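Local coordinates for protein salmonella plasmid virulence: SpvB (Salmonella typhimurium, PDB 6P0X) that catalyses, probably as the full-length toxin of which this is the N-terminal domain, ADP-ribosylation of an actin arginine with NAD(+) as donor, blocking filament assembly, at residues L13-L18 against L34-G39; V47-A52 against L319-A324. All blocks are in the same frame, centred on the assembly; numbering follows the deposited sequence.

Contact 1. Residues L13-L18 against L34-G39; sequences LASITL and LHYSSG
Y36 and I16 stand next to each other on one side of a small antiparallel sheet, both pointing the same way, and the end of the isoleucine leans on the tyrosine: CD1 of I16 lies 3.6 Å from CD2 of Y36. The approach to the ring is oblique. The ring swings out to that spot because CG of Y36 is anti to its backbone N (chi1 176°). S15 reaches the same ring differently, with OG in the ring plane at the edge, near CD2. Further along this side L18 and L34 run alongside each other, CD2 of L18 meeting CD1 of L34 at 3.7 Å. The indole of W49, from the third strand, lies across this same side against I16, L18, L34 and Y36. The other side carries a polar pair. T17 and H35 also lie side by side, and T17 OG1 sits in the plane of the imidazole, at its edge, hydrogen-bonded to H35 ND1 at 3.3 Å; either atom may supply the proton. The methyl CG2 of T17 rests near CE1 of H35, while CB of A14 touches CB of H35. Between the two sides the backbones are laced in the usual antiparallel way: L18 and L34 exchange a pair of bonds, L18 N to L34 O at 2.8 Å being the straighter, and Y36 N donates to I16 O. Next to I16, S15 N binds Y36 O at 2.8 Å, almost in line with the carbonyl, and A14 CA adds a CH...O contact to that oxygen. The chemistry is thus divided between the sides of this strand pair: I16, Y36, L18 and L34 pack on one, while on the other T17 sets a hydroxyl in the ring plane that would favour this rotation of the H35 imidazole.

Contact 2. Residues V47-A52 against L319-A324; sequences VGWSCA and LTQLCA. With AKR (acrylic acid), chain D.
Two waters bridge V47 and W49 to Q321 and L322; the one direct backbone bond between the segments is V47 N to T320 O, 3.0 Å. Water 1 donates to V47 O and accepts from L322 N at 2.7 Å. Water 2 lies at the edge of the W49 indole, in its plane, where it accepts from both W49 NE1 and Q321 NE2 and donates to L322 O. The amide of Q321 is brought round by a bend at chi2 (72°), which also lets NE2 make a weak bond to V47 O, 3.1 Å away, and sets OE1 beside V47 CB. V47 O therefore takes a water and an amide together. Strand 49-50 is an edge strand of a three-stranded antiparallel sheet, and 321-328 pairs with strand 304-314, so the contact bridges two separately laced parts of this all-beta domain; a classic bulge at C323 and A324, opposite E312, follows directly. L322 crosses W49 at about a right angle and lays CD2 over one indole face, a CH-pi contact 3.7 Å from the five-membered ring centroid. At the other end CG2 of V47 meets CD1 of L319 at 3.6 Å. Beyond the tryptophan the chain runs on to C51 and A52, which help line a pocket holding acrylic acid; A52 CA is 3.7 Å from its OXT.

From the N terminus, the chain passes through 13-18, makes a 15-residue excursion and returns at 34-39, where contact 1 closes that loop as an antiparallel strand pair. A few residues later 47-52 begins contact 2, which closes only after another 266 residues, at 319-324. The two are therefore in series, neither nested nor crossed, with centres about 9 Å apart. They meet along segment 34-39, whose strand 33-36 has 16-19 on one edge and 49-50 on the other: H35 N probably bonds to S50 O, and S37 N to G48 O. Together they carry the small N-terminal sheet over to the last strand of the domain, 321-328.

Contact 1. Residues L13-L18 against L34-G39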
# COMPACT_ATOMS: atom_id res chain seq x y z
N LEU A 13 9.47 12.94 -13.44
CA LEU A 13 10.56 13.50 -12.66
C LEU A 13 11.60 12.45 -12.27
O LEU A 13 12.69 12.81 -11.83
CB LEU A 13 10.02 14.19 -11.41
CG LEU A 13 10.88 15.28 -10.77
CD1 LEU A 13 11.24 16.36 -11.78
CD2 LEU A 13 10.19 15.88 -9.56
N ALA A 14 11.27 11.16 -12.42
CA ALA A 14 12.21 10.11 -12.07
C ALA A 14 13.31 10.01 -13.12
O ALA A 14 13.03 9.99 -14.33
CB ALA A 14 11.48 8.77 -11.94
N SER A 15 14.56 9.95 -12.67
CA SER A 15 15.70 9.86 -13.58
C SER A 15 16.42 8.52 -13.51
O SER A 15 17.28 8.26 -14.37
CB SER A 15 16.70 10.99 -13.28
OG SER A 15 17.28 10.83 -12.00
N ILE A 16 16.11 7.68 -12.53
CA ILE A 16 16.63 6.32 -12.46
C ILE A 16 15.48 5.40 -12.11
O ILE A 16 14.65 5.73 -11.25
CB ILE A 16 17.76 6.16 -11.42
CG1 ILE A 16 18.74 7.33 -11.46
CG2 ILE A 16 18.51 4.85 -11.65
CD1 ILE A 16 19.74 7.28 -10.34
N THR A 17 15.44 4.24 -12.76
CA THR A 17 14.51 3.18 -12.42
C THR A 17 15.31 1.93 -12.07
O THR A 17 16.17 1.50 -12.85
CB THR A 17 13.55 2.88 -13.58
OG1 THR A 17 12.76 4.05 -13.84
CG2 THR A 17 12.62 1.73 -13.22
N LEU A 18 15.03 1.38 -10.90
CA LEU A 18 15.60 0.11 -10.46
C LEU A 18 14.48 -0.92 -10.43
O LEU A 18 13.56 -0.80 -9.61
CB LEU A 18 16.23 0.26 -9.08
CG LEU A 18 16.62 -1.01 -8.31
CD1 LEU A 18 17.56 -1.89 -9.13
CD2 LEU A 18 17.26 -0.64 -6.99
N LEU A 34 11.53 0.73 -8.17
CA LEU A 34 12.14 1.80 -7.39
C LEU A 34 12.47 2.95 -8.33
O LEU A 34 13.05 2.74 -9.40
CB LEU A 34 13.39 1.29 -6.68
CG LEU A 34 13.09 0.68 -5.31
CD1 LEU A 34 14.26 -0.14 -4.80
CD2 LEU A 34 12.74 1.78 -4.33
N HIS A 35 12.09 4.16 -7.95
CA HIS A 35 12.32 5.34 -8.76
C HIS A 35 13.15 6.34 -7.98
O HIS A 35 12.93 6.53 -6.78
CB HIS A 35 11.01 5.98 -9.21
CG HIS A 35 10.22 5.13 -10.15
ND1 HIS A 35 10.72 4.68 -11.35
CD2 HIS A 35 8.95 4.65 -10.07
CE1 HIS A 35 9.80 3.96 -11.97
NE2 HIS A 35 8.72 3.93 -11.21
N TYR A 36 14.11 6.97 -8.65
CA TYR A 36 14.93 8.01 -8.04
C TYR A 36 14.59 9.37 -8.63
O TYR A 36 14.52 9.52 -9.86
CB TYR A 36 16.42 7.73 -8.23
CG TYR A 36 17.30 8.83 -7.68
CD1 TYR A 36 17.58 8.91 -6.33
CD2 TYR A 36 17.84 9.80 -8.52
CE1 TYR A 36 18.38 9.92 -5.82
CE2 TYR A 36 18.64 10.82 -8.02
CZ TYR A 36 18.91 10.87 -6.67
OH TYR A 36 19.71 11.87 -6.15
N SER A 37 14.38 10.35 -7.76
CA SER A 37 14.19 11.74 -8.17
C SER A 37 15.10 12.61 -7.32
O SER A 37 15.10 12.51 -6.09
CB SER A 37 12.73 12.17 -8.00
OG SER A 37 12.55 13.52 -8.40
N SER A 38 15.90 13.46 -7.98
CA SER A 38 16.85 14.29 -7.26
C SER A 38 16.17 15.23 -6.27
O SER A 38 16.81 15.66 -5.30
CB SER A 38 17.70 15.10 -8.24
OG SER A 38 16.90 16.02 -8.96
N GLY A 39 14.91 15.57 -6.49
CA GLY A 39 14.17 16.40 -5.57
C GLY A 39 13.39 15.67 -4.51
O GLY A 39 12.73 16.31 -3.69

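Contact 2. Residues V47-A52 against L319-A324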
# COMPACT_ATOMS: atom_id res chain seq x y z
N VAL A 47 16.62 9.02 1.14
CA VAL A 47 16.40 10.25 0.39
C VAL A 47 16.41 9.95 -1.10
O VAL A 47 17.29 9.24 -1.60
CB VAL A 47 17.45 11.30 0.77
CG1 VAL A 47 17.36 12.51 -0.14
CG2 VAL A 47 17.27 11.70 2.22
N GLY A 48 15.43 10.49 -1.82
CA GLY A 48 15.42 10.48 -3.27
C GLY A 48 14.76 9.26 -3.91
O GLY A 48 14.27 9.36 -5.04
N TRP A 49 14.75 8.12 -3.23
CA TRP A 49 14.17 6.91 -3.79
C TRP A 49 12.77 6.68 -3.23
O TRP A 49 12.49 7.00 -2.07
CB TRP A 49 15.05 5.69 -3.49
CG TRP A 49 16.30 5.63 -4.29
CD1 TRP A 49 17.53 6.11 -3.93
CD2 TRP A 49 16.47 5.04 -5.59
NE1 TRP A 49 18.45 5.86 -4.93
CE2 TRP A 49 17.82 5.21 -5.95
CE3 TRP A 49 15.60 4.39 -6.47
CZ2 TRP A 49 18.32 4.75 -7.17
CZ3 TRP A 49 16.10 3.94 -7.68
CH2 TRP A 49 17.45 4.12 -8.02
N SER A 50 11.91 6.09 -4.05
CA SER A 50 10.55 5.81 -3.64
C SER A 50 10.01 4.62 -4.42
O SER A 50 10.37 4.39 -5.57
CB SER A 50 9.63 7.01 -3.85
OG SER A 50 9.63 7.40 -5.21
N CYS A 51 9.12 3.87 -3.76
CA CYS A 51 8.37 2.78 -4.38
C CYS A 51 7.05 2.68 -3.60
O CYS A 51 6.98 2.01 -2.57
CB CYS A 51 9.13 1.46 -4.37
SG CYS A 51 8.16 0.08 -5.02
N ALA A 52 6.04 3.40 -4.08
CA ALA A 52 4.77 3.49 -3.39
C ALA A 52 3.67 2.85 -4.23
O ALA A 52 3.73 2.84 -5.47
CB ALA A 52 4.40 4.95 -3.09
N LEU A 319 21.08 11.66 7.25
CA LEU A 319 20.31 11.16 6.13
C LEU A 319 20.79 9.76 5.78
O LEU A 319 21.96 9.42 5.95
CB LEU A 319 20.44 12.06 4.89
CG LEU A 319 21.45 11.56 3.84
CD1 LEU A 319 20.83 11.46 2.46
CD2 LEU A 319 22.71 12.41 3.80
N THR A 320 19.86 8.93 5.32
CA THR A 320 20.18 7.64 4.75
C THR A 320 20.05 7.72 3.24
O THR A 320 19.02 8.17 2.73
CB THR A 320 19.28 6.55 5.32
OG1 THR A 320 19.56 6.38 6.71
CG2 THR A 320 19.53 5.24 4.60
N GLN A 321 21.08 7.28 2.53
CA GLN A 321 21.11 7.32 1.07
C GLN A 321 21.42 5.93 0.53
O GLN A 321 22.38 5.29 0.98
CB GLN A 321 22.15 8.33 0.57
CG GLN A 321 22.12 8.54 -0.94
CD GLN A 321 20.91 9.32 -1.39
OE1 GLN A 321 20.53 10.32 -0.77
NE2 GLN A 321 20.28 8.88 -2.47
N LEU A 322 20.63 5.48 -0.44
CA LEU A 322 20.90 4.21 -1.09
C LEU A 322 22.18 4.32 -1.89
O LEU A 322 22.36 5.25 -2.68
CB LEU A 322 19.74 3.81 -2.00
CG LEU A 322 19.99 2.52 -2.79
CD1 LEU A 322 19.64 1.31 -1.94
CD2 LEU A 322 19.21 2.51 -4.10
N CYS A 323 23.09 3.37 -1.70
CA CYS A 323 24.36 3.40 -2.41
C CYS A 323 24.56 2.23 -3.35
O CYS A 323 25.33 2.38 -4.31
CB CYS A 323 25.53 3.47 -1.41
SG CYS A 323 25.68 2.05 -0.31
N ALA A 324 23.92 1.09 -3.13
CA ALA A 324 24.13 -0.03 -4.04
C ALA A 324 22.92 -0.94 -4.05
O ALA A 324 22.09 -0.92 -3.14
CB ALA A 324 25.39 -0.82 -3.67
CA AKR D . 2.69 2.78 1.86
CB AKR D . 2.77 3.87 2.58
C AKR D . 3.08 2.81 0.38
O AKR D . 2.31 3.36 -0.46
OXT AKR D . 4.16 2.30 0.01
O HOH W 1 18.22 6.72 -0.50
O HOH W 2 21.22 7.15 -4.21